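Long-range contacts in LAS seventeen-binding protein 3 (PDB 1OOT), which interacts with the yeast protein LAS17 and probably binds actin filaments and phosphatidylinositol, the chain here being its SH3 domain alone: residues G18-F22 / R48-F52; Q37-W41 / P53-L59. One frame throughout, in Å; residues are numbered along the deposited sequence.

Contact 1: G18-F22 / R48-F52; sequences GDLPF and REGIF
Phe22 drives the edge of its ring at the face of Phe52, an offset T-shaped pair with planes 82° apart, Phe22 CE2 coming to 3.6 Å from Phe52 CB. Beside it Leu20, its CG anti to the backbone N (chi1 176°), sends CD2 alongside the Phe52 ring and CD1 to 3.4 Å from Arg48 O. Flat rings and a branched leucine suit this buried side, which Ile28 and Val57 also line. The backbones meet as closely: Ile51 N donates to Gly18 O at 2.9 Å, and Leu20 N to Ile51 O at 2.8 Å. Both bonds use Ile51; before it Gly50, lacking a side chain and with CA 3.2 Å from Gly18 O, lets the chains come this close.

The outer side is looser. Arg48, extended from CG to NE, lays its CD against Pro21 CG at 3.7 Å, while one water joins its NH1 to Pro21 O. A second water links Asp19 O and Glu49 O. Asp19 CB points away from strand 48-53, and OD2 accepts from Glu16 N. Residues 18-22 belong to the SH3 RT loop, bridged once, Asp19 to Ile51, almost at right angles to strand 48-53.

Contact 2: Q37-W41 / P53-L59; sequences QNDWW and PANYVEL
The methyl of Ala54 sits over the five-membered ring of Trp41, CB 3.4 Å from the ring centroid and 13° off its normal, a close CH-pi contact. Alanine suits the place because its one carbon is pressed between this indole face and the backbone, CB lying 3.2 Å from Asp39 O. Further along the indole, Leu59 brings CD1 to the edge of the six-membered ring, 4.2 Å from Trp41 CH2. At its other end NE1 bonds to Ser34 OG, adding a polar bond to the packing.

Trp40 and Pro53 form an antiparallel non-hydrogen-bonded pair, their side chains on the same face of the sheet. The Trp40 indole, CG anti to its carbonyl carbon (chi1 -75°), folds over the proline, whose CD lies 3.9 Å from the centroid of the six-membered ring. This tryptophan, a proline and the tyrosine of the following 3-10 turn are hallmarks of the SH3 peptide-binding surface, which in relatives receives proline-rich ligands; here Pro53 CG also rests over the face of Tyr56. Trp40 and Pro53 are each modelled in two conformers, and these contacts are those of one.

Ala54 N donates to Asp39 O at 2.9 Å, almost in line with the carbonyl, tying the start of the 3-10 turn to the loop before strand 40-45. Asp39 OD2 bonds to Ser34 OG, the same hydroxyl that meets Trp41. Outermost, the Asn38 side chain crosses that of Asn55 at about a right angle, ND2 3.7 Å from Asn55 CB, and a water donates to both Asn38 O and Asn55 OD1.

In the fold
The two contacts, with centres about 12 Å apart on opposite sides of the chain's centre, meet where strands 40-45 and 48-53 pair. Phe52 O and Trp41 N, 2.9 Å apart, probably hydrogen-bond there, so the residue that ends contact 1 is tied to the one that ends segment 37-41. In the conformer described, Trp40 packs against both neighbours: its CE3 is 3.4 Å from Phe52 C, and its CZ3 3.7 Å from Asp19 OD1. Contact 1 thus brings the RT loop beside the tryptophan of contact 2, consistent with the usual SH3 peptide groove, although this model contains no ligand. Inside, Phe52 and Val57 touch, joining the two contacts through the hydrophobic core.

Contact 1: G18-F22 / R48-F52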
ATOM      1  N   GLY A  18      -0.920 -12.512  -2.074  1.00 21.51           N
ATOM      2  CA  GLY A  18      -0.251 -11.434  -2.760  1.00 18.70           C
ATOM      3  C   GLY A  18      -0.573 -10.032  -2.252  1.00 13.60           C
ATOM      4  O   GLY A  18       0.154  -9.105  -2.575  1.00 15.81           O
ATOM      5  N   ASP A  19      -1.634  -9.865  -1.487  1.00 15.16           N
ATOM      6  CA  ASP A  19      -2.005  -8.586  -0.932  1.00 13.21           C
ATOM      7  C   ASP A  19      -1.055  -8.192   0.199  1.00 13.87           C
ATOM      8  O   ASP A  19      -0.592  -9.020   1.002  1.00 15.57           O
ATOM      9  CB  ASP A  19      -3.383  -8.547  -0.297  1.00 16.32           C
ATOM     10  CG  ASP A  19      -4.551  -8.741  -1.263  1.00 19.16           C
ATOM     11  OD1 ASP A  19      -4.406  -8.671  -2.495  1.00 17.92           O
ATOM     12  OD2 ASP A  19      -5.713  -8.924  -0.733  1.00 21.57           O
ATOM     13  N   LEU A  20      -0.861  -6.898   0.329  1.00 13.42           N
ATOM     14  CA  LEU A  20      -0.126  -6.321   1.450  1.00 11.63           C
ATOM     15  C   LEU A  20      -1.145  -5.748   2.447  1.00 10.97           C
ATOM     16  O   LEU A  20      -1.738  -4.720   2.167  1.00 13.27           O
ATOM     17  CB  LEU A  20       0.718  -5.170   0.967  1.00 10.44           C
ATOM     18  CG  LEU A  20       1.439  -4.456   2.088  1.00 10.85           C
ATOM     19  CD1 LEU A  20       2.477  -5.355   2.703  1.00 12.95           C
ATOM     20  CD2 LEU A  20       2.041  -3.106   1.620  1.00 12.00           C
ATOM     21  N   PRO A  21      -1.374  -6.388   3.607  1.00 12.22           N
ATOM     22  CA  PRO A  21      -2.236  -5.800   4.630  1.00 12.82           C
ATOM     23  C   PRO A  21      -1.532  -4.624   5.340  1.00 12.45           C
ATOM     24  O   PRO A  21      -0.297  -4.568   5.387  1.00 14.14           O
ATOM     25  CB  PRO A  21      -2.446  -6.936   5.642  1.00 16.15           C
ATOM     26  CG  PRO A  21      -1.359  -7.880   5.409  1.00 18.61           C
ATOM     27  CD  PRO A  21      -0.754  -7.645   4.069  1.00 15.69           C
ATOM     28  N   PHE A  22      -2.337  -3.683   5.824  1.00  9.65           N
ATOM     29  CA  PHE A  22      -1.838  -2.618   6.651  1.00 10.58           C
ATOM     30  C   PHE A  22      -2.985  -1.970   7.423  1.00 10.44           C
ATOM     31  O   PHE A  22      -4.160  -2.146   7.137  1.00 12.36           O
ATOM     32  CB  PHE A  22      -1.060  -1.581   5.792  1.00 11.02           C
ATOM     33  CG  PHE A  22      -1.766  -1.055   4.607  1.00 10.19           C
ATOM     34  CD1 PHE A  22      -2.786  -0.172   4.723  1.00 11.26           C
ATOM     35  CD2 PHE A  22      -1.456  -1.552   3.351  1.00 11.68           C
ATOM     36  CE1 PHE A  22      -3.428   0.332   3.600  1.00 12.38           C
ATOM     37  CE2 PHE A  22      -2.055  -0.997   2.223  1.00 12.18           C
ATOM     38  CZ  PHE A  22      -3.070  -0.092   2.373  1.00 11.12           C
ATOM     39  N   ARG A  48       6.096  -7.460   5.591  1.00 11.36           N
ATOM     40  CA  ARG A  48       5.344  -8.101   4.524  1.00 12.10           C
ATOM     41  C   ARG A  48       5.530  -7.287   3.247  1.00  9.92           C
ATOM     42  O   ARG A  48       5.784  -6.065   3.306  1.00 11.65           O
ATOM     43  CB  ARG A  48       3.862  -8.134   4.886  1.00 14.39           C
ATOM     44  CG  ARG A  48       3.523  -8.900   6.123  1.00 17.41           C
ATOM     45  CD  ARG A  48       2.033  -9.080   6.335  1.00 23.77           C
ATOM     46  NE  ARG A  48       1.782  -9.708   7.643  1.00 28.51           N
ATOM     47  CZ  ARG A  48       1.585  -9.044   8.783  1.00 33.28           C
ATOM     48  NH1 ARG A  48       1.598  -7.692   8.842  1.00 33.07           N
ATOM     49  NH2 ARG A  48       1.387  -9.734   9.888  1.00 35.94           N
ATOM     50  N   GLU A  49       5.320  -7.959   2.110  1.00 10.72           N
ATOM     51  CA  GLU A  49       5.394  -7.358   0.815  1.00 12.05           C
ATOM     52  C   GLU A  49       4.195  -7.773   0.006  1.00 12.55           C
ATOM     53  O   GLU A  49       3.746  -8.899   0.092  1.00 15.35           O
ATOM     54  CB  GLU A  49       6.640  -7.878   0.045  1.00 15.44           C
ATOM     55  CG  GLU A  49       7.894  -7.547   0.706  1.00 17.54           C
ATOM     56  CD  GLU A  49       9.136  -7.992  -0.049  1.00 14.93           C
ATOM     57  OE1 GLU A  49       9.115  -8.982  -0.857  1.00 17.57           O
ATOM     58  OE2 GLU A  49      10.100  -7.288   0.174  1.00 17.69           O
ATOM     59  N   GLY A  50       3.687  -6.888  -0.839  1.00 11.37           N
ATOM     60  CA  GLY A  50       2.548  -7.257  -1.645  1.00 12.85           C
ATOM     61  C   GLY A  50       1.916  -6.060  -2.321  1.00 12.88           C
ATOM     62  O   GLY A  50       2.475  -4.957  -2.346  1.00 11.98           O
ATOM     63  N   ILE A  51       0.741  -6.301  -2.872  1.00 11.88           N
ATOM     64  CA  ILE A  51       0.017  -5.277  -3.598  1.00 11.78           C
ATOM     65  C   ILE A  51      -1.190  -4.791  -2.814  1.00 11.41           C
ATOM     66  O   ILE A  51      -1.725  -5.476  -1.918  1.00 11.89           O
ATOM     67  CB  ILE A  51      -0.388  -5.742  -4.993  1.00 13.53           C
ATOM     68  CG1 ILE A  51      -1.264  -6.986  -4.949  1.00 15.39           C
ATOM     69  CG2 ILE A  51       0.865  -5.988  -5.814  1.00 14.56           C
ATOM     70  CD1 ILE A  51      -1.912  -7.335  -6.336  1.00 18.99           C
ATOM     71  N   PHE A  52      -1.589  -3.583  -3.088  1.00 10.47           N
ATOM     72  CA  PHE A  52      -2.683  -2.954  -2.355  1.00 10.58           C
ATOM     73  C   PHE A  52      -3.370  -1.899  -3.231  1.00  9.20           C
ATOM     74  O   PHE A  52      -2.729  -1.340  -4.135  1.00 10.28           O
ATOM     75  CB  PHE A  52      -2.167  -2.337  -1.077  1.00 11.63           C
ATOM     76  CG  PHE A  52      -1.166  -1.208  -1.312  1.00 11.10           C
ATOM     77  CD1 PHE A  52      -1.598   0.079  -1.383  1.00 10.74           C
ATOM     78  CD2 PHE A  52       0.181  -1.465  -1.542  1.00 11.73           C
ATOM     79  CE1 PHE A  52      -0.716   1.108  -1.658  1.00 10.87           C
ATOM     80  CE2 PHE A  52       1.080  -0.476  -1.830  1.00 12.28           C
ATOM     81  CZ  PHE A  52       0.623   0.832  -1.862  1.00 11.96           C
TER
HETATM   82  O   HOH W   1       1.815  -9.601   2.278  1.00 26.09           O
HETATM   83  O   HOH W   2       1.842  -5.468   6.624  1.00 21.67           O

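Contact 2: Q37-W41 / P53-L59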
ATOM      1  N   GLN A  37      -3.743   6.523  -9.135  1.00 14.67           N
ATOM      2  CA  GLN A  37      -3.924   6.159  -7.751  1.00 15.60           C
ATOM      3  C   GLN A  37      -5.173   5.319  -7.468  1.00 14.69           C
ATOM      4  O   GLN A  37      -5.552   5.101  -6.352  1.00 17.30           O
ATOM      5  CB  GLN A  37      -3.894   7.413  -6.889  1.00 20.73           C
ATOM      6  CG  GLN A  37      -3.067   6.961  -5.683  1.00 26.62           C
ATOM      7  CD  GLN A  37      -2.665   7.960  -4.679  1.00 24.44           C
ATOM      8  OE1 GLN A  37      -2.700   7.639  -3.500  1.00 28.10           O
ATOM      9  NE2 GLN A  37      -2.197   9.093  -5.107  1.00 21.55           N
ATOM     10  N   ASN A  38      -5.779   4.768  -8.535  1.00 11.93           N
ATOM     11  CA  ASN A  38      -6.849   3.803  -8.456  1.00 13.71           C
ATOM     12  C   ASN A  38      -6.398   2.418  -8.818  1.00 13.42           C
ATOM     13  O   ASN A  38      -7.201   1.494  -8.870  1.00 16.73           O
ATOM     14  CB  ASN A  38      -8.030   4.236  -9.314  1.00 14.33           C
ATOM     15  CG  ASN A  38      -8.780   5.370  -8.711  1.00 17.19           C
ATOM     16  OD1 ASN A  38      -9.166   6.332  -9.414  1.00 19.11           O
ATOM     17  ND2 ASN A  38      -9.027   5.285  -7.426  1.00 15.80           N
ATOM     18  N   ASP A  39      -5.116   2.246  -9.074  1.00 11.89           N
ATOM     19  CA  ASP A  39      -4.595   0.929  -9.431  1.00 12.06           C
ATOM     20  C   ASP A  39      -4.071   0.245  -8.188  1.00 11.39           C
ATOM     21  O   ASP A  39      -3.989   0.832  -7.100  1.00 12.91           O
ATOM     22  CB  ASP A  39      -3.432   1.120 -10.409  1.00 12.68           C
ATOM     23  CG  ASP A  39      -3.862   1.594 -11.752  1.00 12.88           C
ATOM     24  OD1 ASP A  39      -5.053   1.393 -12.082  1.00 13.68           O
ATOM     25  OD2 ASP A  39      -3.055   2.205 -12.489  1.00 11.46           O
ATOM     26  N   TRP A  40      -3.611  -0.959  -8.353  0.50 10.60           N
ATOM     27  CA  TRP A  40      -2.996  -1.603  -7.239  0.50  9.55           C
ATOM     28  C   TRP A  40      -1.510  -1.350  -7.405  0.50 10.99           C
ATOM     29  O   TRP A  40      -0.977  -1.473  -8.497  0.50 11.57           O
ATOM     30  CB  TRP A  40      -3.393  -3.068  -7.249  0.50 10.34           C
ATOM     31  CG  TRP A  40      -4.802  -3.257  -6.791  0.50  9.75           C
ATOM     32  CD1 TRP A  40      -5.916  -2.754  -7.371  0.50 13.20           C
ATOM     33  CD2 TRP A  40      -5.237  -3.990  -5.662  0.50  9.89           C
ATOM     34  NE1 TRP A  40      -7.031  -3.127  -6.664  0.50 14.59           N
ATOM     35  CE2 TRP A  40      -6.633  -3.868  -5.587  0.50 12.32           C
ATOM     36  CE3 TRP A  40      -4.590  -4.700  -4.666  0.50  9.28           C
ATOM     37  CZ2 TRP A  40      -7.396  -4.518  -4.622  0.50 11.79           C
ATOM     38  CZ3 TRP A  40      -5.342  -5.310  -3.698  0.50 10.69           C
ATOM     39  CH2 TRP A  40      -6.736  -5.187  -3.664  0.50  9.20           C
ATOM     40  N   TRP A  41      -0.890  -0.858  -6.329  1.00 10.79           N
ATOM     41  CA  TRP A  41       0.521  -0.589  -6.269  1.00 11.08           C
ATOM     42  C   TRP A  41       1.186  -1.666  -5.424  1.00  9.97           C
ATOM     43  O   TRP A  41       0.510  -2.478  -4.801  1.00 11.24           O
ATOM     44  CB  TRP A  41       0.779   0.817  -5.690  1.00 11.52           C
ATOM     45  CG  TRP A  41       0.345   1.936  -6.587  1.00 10.93           C
ATOM     46  CD1 TRP A  41      -0.180   1.871  -7.846  1.00 10.54           C
ATOM     47  CD2 TRP A  41       0.456   3.318  -6.281  1.00 11.44           C
ATOM     48  NE1 TRP A  41      -0.413   3.136  -8.323  1.00 11.64           N
ATOM     49  CE2 TRP A  41      -0.048   4.046  -7.372  1.00 10.35           C
ATOM     50  CE3 TRP A  41       0.899   4.016  -5.145  1.00 13.81           C
ATOM     51  CZ2 TRP A  41      -0.081   5.426  -7.387  1.00 14.52           C
ATOM     52  CZ3 TRP A  41       0.807   5.401  -5.147  1.00 16.10           C
ATOM     53  CH2 TRP A  41       0.326   6.084  -6.257  1.00 16.54           C
ATOM     54  N   PRO A  53      -4.597  -1.521  -2.878  0.50 10.79           N
ATOM     55  CA  PRO A  53      -5.295  -0.463  -3.632  0.50 10.56           C
ATOM     56  C   PRO A  53      -4.690   0.910  -3.315  0.50 10.35           C
ATOM     57  O   PRO A  53      -4.663   1.360  -2.155  0.50 12.90           O
ATOM     58  CB  PRO A  53      -6.730  -0.533  -3.105  0.50 11.91           C
ATOM     59  CG  PRO A  53      -6.649  -1.223  -1.789  0.50 10.85           C
ATOM     60  CD  PRO A  53      -5.430  -2.072  -1.799  0.50 12.55           C
ATOM     61  N   ALA A  54      -4.192   1.568  -4.350  1.00 11.22           N
ATOM     62  CA  ALA A  54      -3.439   2.750  -4.128  1.00 10.99           C
ATOM     63  C   ALA A  54      -4.285   3.873  -3.597  1.00 10.57           C
ATOM     64  O   ALA A  54      -3.740   4.829  -2.991  1.00 12.58           O
ATOM     65  CB  ALA A  54      -2.751   3.175  -5.376  1.00 12.84           C
ATOM     66  N   ASN A  55      -5.589   3.822  -3.803  1.00 11.26           N
ATOM     67  CA  ASN A  55      -6.422   4.926  -3.324  1.00 11.74           C
ATOM     68  C   ASN A  55      -6.453   5.005  -1.814  1.00 11.24           C
ATOM     69  O   ASN A  55      -6.760   6.062  -1.254  1.00 12.25           O
ATOM     70  CB  ASN A  55      -7.842   4.847  -3.905  1.00 12.81           C
ATOM     71  CG  ASN A  55      -8.451   3.485  -3.726  1.00 15.38           C
ATOM     72  OD1 ASN A  55      -7.987   2.499  -4.332  1.00 16.08           O
ATOM     73  ND2 ASN A  55      -9.505   3.408  -2.911  1.00 16.75           N
ATOM     74  N   TYR A  56      -6.137   3.887  -1.149  1.00 11.04           N
ATOM     75  CA  TYR A  56      -6.116   3.855   0.308  1.00 12.03           C
ATOM     76  C   TYR A  56      -4.964   4.611   0.963  1.00 12.29           C
ATOM     77  O   TYR A  56      -4.925   4.687   2.189  1.00 13.27           O
ATOM     78  CB  TYR A  56      -6.083   2.445   0.817  1.00 12.05           C
ATOM     79  CG  TYR A  56      -7.300   1.569   0.713  1.00 16.29           C
ATOM     80  CD1 TYR A  56      -8.231   1.744  -0.232  1.00 23.27           C
ATOM     81  CD2 TYR A  56      -7.546   0.629   1.692  1.00 20.71           C
ATOM     82  CE1 TYR A  56      -9.352   0.901  -0.323  1.00 21.83           C
ATOM     83  CE2 TYR A  56      -8.644  -0.198   1.630  1.00 21.43           C
ATOM     84  CZ  TYR A  56      -9.496  -0.103   0.572  1.00 20.67           C
ATOM     85  OH  TYR A  56     -10.638  -0.880   0.469  1.00 22.97           O
ATOM     86  N   VAL A  57      -4.009   5.086   0.166  1.00 12.27           N
ATOM     87  CA  VAL A  57      -2.827   5.763   0.715  1.00 11.38           C
ATOM     88  C   VAL A  57      -2.631   7.150   0.149  1.00 12.44           C
ATOM     89  O   VAL A  57      -3.215   7.481  -0.912  1.00 14.27           O
ATOM     90  CB  VAL A  57      -1.541   4.934   0.497  1.00 12.95           C
ATOM     91  CG1 VAL A  57      -1.730   3.504   0.996  1.00 13.80           C
ATOM     92  CG2 VAL A  57      -1.057   4.969  -0.977  1.00 13.36           C
ATOM     93  N   GLU A  58      -1.893   7.977   0.906  1.00 13.28           N
ATOM     94  CA  GLU A  58      -1.583   9.339   0.500  1.00 14.36           C
ATOM     95  C   GLU A  58      -0.054   9.446   0.438  1.00 16.17           C
ATOM     96  O   GLU A  58       0.619   9.194   1.402  1.00 14.72           O
ATOM     97  CB  GLU A  58      -2.142  10.328   1.480  1.00 18.80           C
ATOM     98  CG  GLU A  58      -1.805  11.778   1.075  1.00 24.28           C
ATOM     99  CD  GLU A  58      -2.378  12.805   2.028  1.00 35.09           C
ATOM    100  OE1 GLU A  58      -3.552  12.681   2.425  1.00 41.17           O
ATOM    101  OE2 GLU A  58      -1.663  13.773   2.367  1.00 43.31           O
ATOM    102  N   LEU A  59       0.476   9.784  -0.717  1.00 16.71           N
ATOM    103  CA  LEU A  59       1.920   9.921  -0.882  1.00 15.24           C
ATOM    104  C   LEU A  59       2.428  11.041  -0.001  1.00 16.27           C
ATOM    105  O   LEU A  59       1.789  12.079   0.123  1.00 19.63           O
ATOM    106  CB  LEU A  59       2.298  10.208  -2.335  1.00 18.02           C
ATOM    107  CG  LEU A  59       2.174   8.980  -3.226  1.00 17.59           C
ATOM    108  CD1 LEU A  59       2.102   9.495  -4.678  1.00 20.66           C
ATOM    109  CD2 LEU A  59       3.294   8.105  -3.113  1.00 20.65           C
TER
HETATM  110  O   HOH W   3      -9.156   1.302  -6.633  1.00 26.33           O